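Local atomic coordinates of Low density lipoprotein receptor adapter protein 1 (Rattus norvegicus, PDB entry 3SO6), a protein that serves as a clathrin-associated sorting adaptor, its phosphotyrosine-binding (PTB/PID) domain recognising the NPXY internalization motif of the LDL receptor for endocytosis. Residues F6-L11 and H102-T107. Numbering follows the deposited sequence.
Sequences FSLKYL and HAFLCT
With CG of Tyr10 anti to the backbone N (chi1 -177°) and CG of His102 anti to its own carbonyl carbon (chi1 -65°), phenol and imidazole meet edge to edge, and Tyr10 OH hydrogen-bonds His102 ND1 at 2.8 Å. The phenol passes Phe104 on the way: Tyr10 CD1 lies over one face of the Phe104 ring, 3.5 Å from CE2, with the two planes inclined at 44°. Leu8 extends that apolar side, CD1 against Phe104 CB at 3.7 Å and CD2 against Cys106 SG at 3.8 Å. Tyr10 and Phe104 stand on one face of the sheet formed by antiparallel strands 4-16 and 99-105. Lys9 and Leu105 form the hydrogen-bonded pair, Lys9 N to Leu105 O at 3.1 Å and Leu105 N to Lys9 O at 2.8 Å, while Tyr10 and Phe104 form the next, non-hydrogen-bonded pair. Leu11 N then bonds Ala103 O at 2.8 Å, and Leu11 CG packs on Leu105 CB at 3.9 Å. These strands are central neighbours in the antiparallel sheet of the PTB fold, and helix 109-131 covers Cys106. His102 NE2 bonds Glu100 OE1, whose carboxylate probably favours a proton there; with both imidazole nitrogens gripped, the ring's rotation is restrained.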
loop_
_atom_site.group_PDB
_atom_site.type_symbol
_atom_site.label_atom_id
_atom_site.label_comp_id
_atom_site.label_asym_id
_atom_site.label_seq_id
_atom_site.Cartn_x
_atom_site.Cartn_y
_atom_site.Cartn_z
ATOM N N PHE A 6 4.360 10.683 -1.840
ATOM C CA PHE A 6 3.131 10.933 -2.571
ATOM C C PHE A 6 2.103 11.494 -1.633
ATOM O O PHE A 6 1.945 11.014 -0.505
ATOM C CB PHE A 6 2.615 9.596 -3.119
ATOM C CG PHE A 6 3.564 8.953 -4.083
ATOM C CD1 PHE A 6 3.666 9.365 -5.413
ATOM C CD2 PHE A 6 4.422 7.949 -3.612
ATOM C CE1 PHE A 6 4.603 8.748 -6.277
ATOM C CE2 PHE A 6 5.300 7.338 -4.411
ATOM C CZ PHE A 6 5.439 7.745 -5.724
ATOM N N SER A 7 1.364 12.487 -2.118
ATOM C CA SER A 7 0.356 13.150 -1.271
ATOM C C SER A 7 -1.009 12.716 -1.814
ATOM O O SER A 7 -1.418 13.217 -2.852
ATOM C CB SER A 7 0.478 14.705 -1.410
ATOM O OG SER A 7 1.779 15.160 -1.134
ATOM N N LEU A 8 -1.673 11.784 -1.137
ATOM C CA LEU A 8 -2.855 11.099 -1.630
ATOM C C LEU A 8 -4.044 11.336 -0.637
ATOM O O LEU A 8 -3.935 12.088 0.346
ATOM C CB LEU A 8 -2.555 9.580 -1.708
ATOM C CG LEU A 8 -1.292 9.191 -2.522
ATOM C CD1 LEU A 8 -1.265 7.695 -2.579
ATOM C CD2 LEU A 8 -1.289 9.735 -3.894
ATOM N N LYS A 9 -5.194 10.775 -0.975
ATOM C CA LYS A 9 -6.349 10.799 -0.090
ATOM C C LYS A 9 -6.630 9.369 0.334
ATOM O O LYS A 9 -6.551 8.459 -0.488
ATOM C CB LYS A 9 -7.546 11.384 -0.803
ATOM C CG LYS A 9 -7.396 12.867 -1.004
ATOM C CD LYS A 9 -8.556 13.410 -1.823
ATOM C CE LYS A 9 -8.341 14.835 -2.401
ATOM N NZ LYS A 9 -9.604 15.406 -2.939
ATOM N N TYR A 10 -6.887 9.123 1.638
ATOM C CA TYR A 10 -7.114 7.774 2.158
ATOM C C TYR A 10 -8.573 7.393 2.002
ATOM O O TYR A 10 -9.458 8.055 2.515
ATOM C CB TYR A 10 -6.765 7.762 3.639
ATOM C CG TYR A 10 -6.905 6.356 4.236
ATOM C CD1 TYR A 10 -6.345 5.182 3.595
ATOM C CD2 TYR A 10 -7.581 6.163 5.442
ATOM C CE1 TYR A 10 -6.410 3.948 4.189
ATOM C CE2 TYR A 10 -7.651 4.874 6.019
ATOM C CZ TYR A 10 -7.067 3.774 5.429
ATOM O OH TYR A 10 -7.097 2.532 6.004
ATOM N N LEU A 11 -8.828 6.340 1.223
ATOM C CA LEU A 11 -10.212 5.868 1.080
ATOM C C LEU A 11 -10.684 5.008 2.247
ATOM O O LEU A 11 -11.865 5.109 2.644
ATOM C CB LEU A 11 -10.308 5.076 -0.230
ATOM C CG LEU A 11 -10.250 5.914 -1.560
ATOM C CD1 LEU A 11 -9.850 5.048 -2.782
ATOM C CD2 LEU A 11 -11.632 6.549 -1.853
ATOM N N HIS A 102 -5.533 -1.569 2.203
ATOM C CA HIS A 102 -5.653 -0.137 2.393
ATOM C C HIS A 102 -5.594 0.591 1.035
ATOM O O HIS A 102 -4.700 0.312 0.219
ATOM C CB HIS A 102 -4.517 0.430 3.261
ATOM C CG HIS A 102 -4.544 -0.072 4.676
ATOM N ND1 HIS A 102 -5.051 0.662 5.725
ATOM C CD2 HIS A 102 -4.154 -1.264 5.203
ATOM C CE1 HIS A 102 -4.919 -0.026 6.848
ATOM N NE2 HIS A 102 -4.417 -1.219 6.561
ATOM N N ALA A 103 -6.610 1.440 0.742
ATOM C CA ALA A 103 -6.751 2.047 -0.558
ATOM C C ALA A 103 -6.662 3.562 -0.505
ATOM O O ALA A 103 -7.146 4.180 0.458
ATOM C CB ALA A 103 -8.047 1.602 -1.227
ATOM N N PHE A 104 -6.025 4.129 -1.548
ATOM C CA PHE A 104 -5.771 5.538 -1.617
ATOM C C PHE A 104 -6.206 6.057 -2.969
ATOM O O PHE A 104 -5.954 5.444 -4.030
ATOM C CB PHE A 104 -4.247 5.804 -1.455
ATOM C CG PHE A 104 -3.712 5.234 -0.167
ATOM C CD1 PHE A 104 -3.413 3.878 -0.049
ATOM C CD2 PHE A 104 -3.575 6.087 0.991
ATOM C CE1 PHE A 104 -2.975 3.375 1.205
ATOM C CE2 PHE A 104 -3.136 5.557 2.211
ATOM C CZ PHE A 104 -2.874 4.197 2.292
ATOM N N LEU A 105 -6.845 7.223 -2.961
ATOM C CA LEU A 105 -7.317 7.853 -4.179
ATOM C C LEU A 105 -6.241 8.871 -4.645
ATOM O O LEU A 105 -5.756 9.714 -3.841
ATOM C CB LEU A 105 -8.589 8.624 -3.887
ATOM C CG LEU A 105 -9.174 9.314 -5.114
ATOM C CD1 LEU A 105 -9.778 8.349 -6.141
ATOM C CD2 LEU A 105 -10.366 10.193 -4.653
ATOM N N CYS A 106 -5.850 8.721 -5.914
ATOM C CA CYS A 106 -4.869 9.591 -6.549
ATOM C C CYS A 106 -5.664 10.557 -7.422
ATOM O O CYS A 106 -6.816 10.326 -7.799
ATOM C CB CYS A 106 -3.888 8.765 -7.382
ATOM S SG CYS A 106 -3.095 7.446 -6.392
ATOM N N THR A 107 -5.006 11.606 -7.866
ATOM C CA THR A 107 -5.653 12.522 -8.838
ATOM C C THR A 107 -5.894 11.940 -10.193
ATOM O O THR A 107 -6.883 12.346 -10.901
ATOM C CB THR A 107 -4.849 13.856 -8.972
ATOM O OG1 THR A 107 -3.478 13.498 -9.217
ATOM C CG2 THR A 107 -4.863 14.558 -7.644
#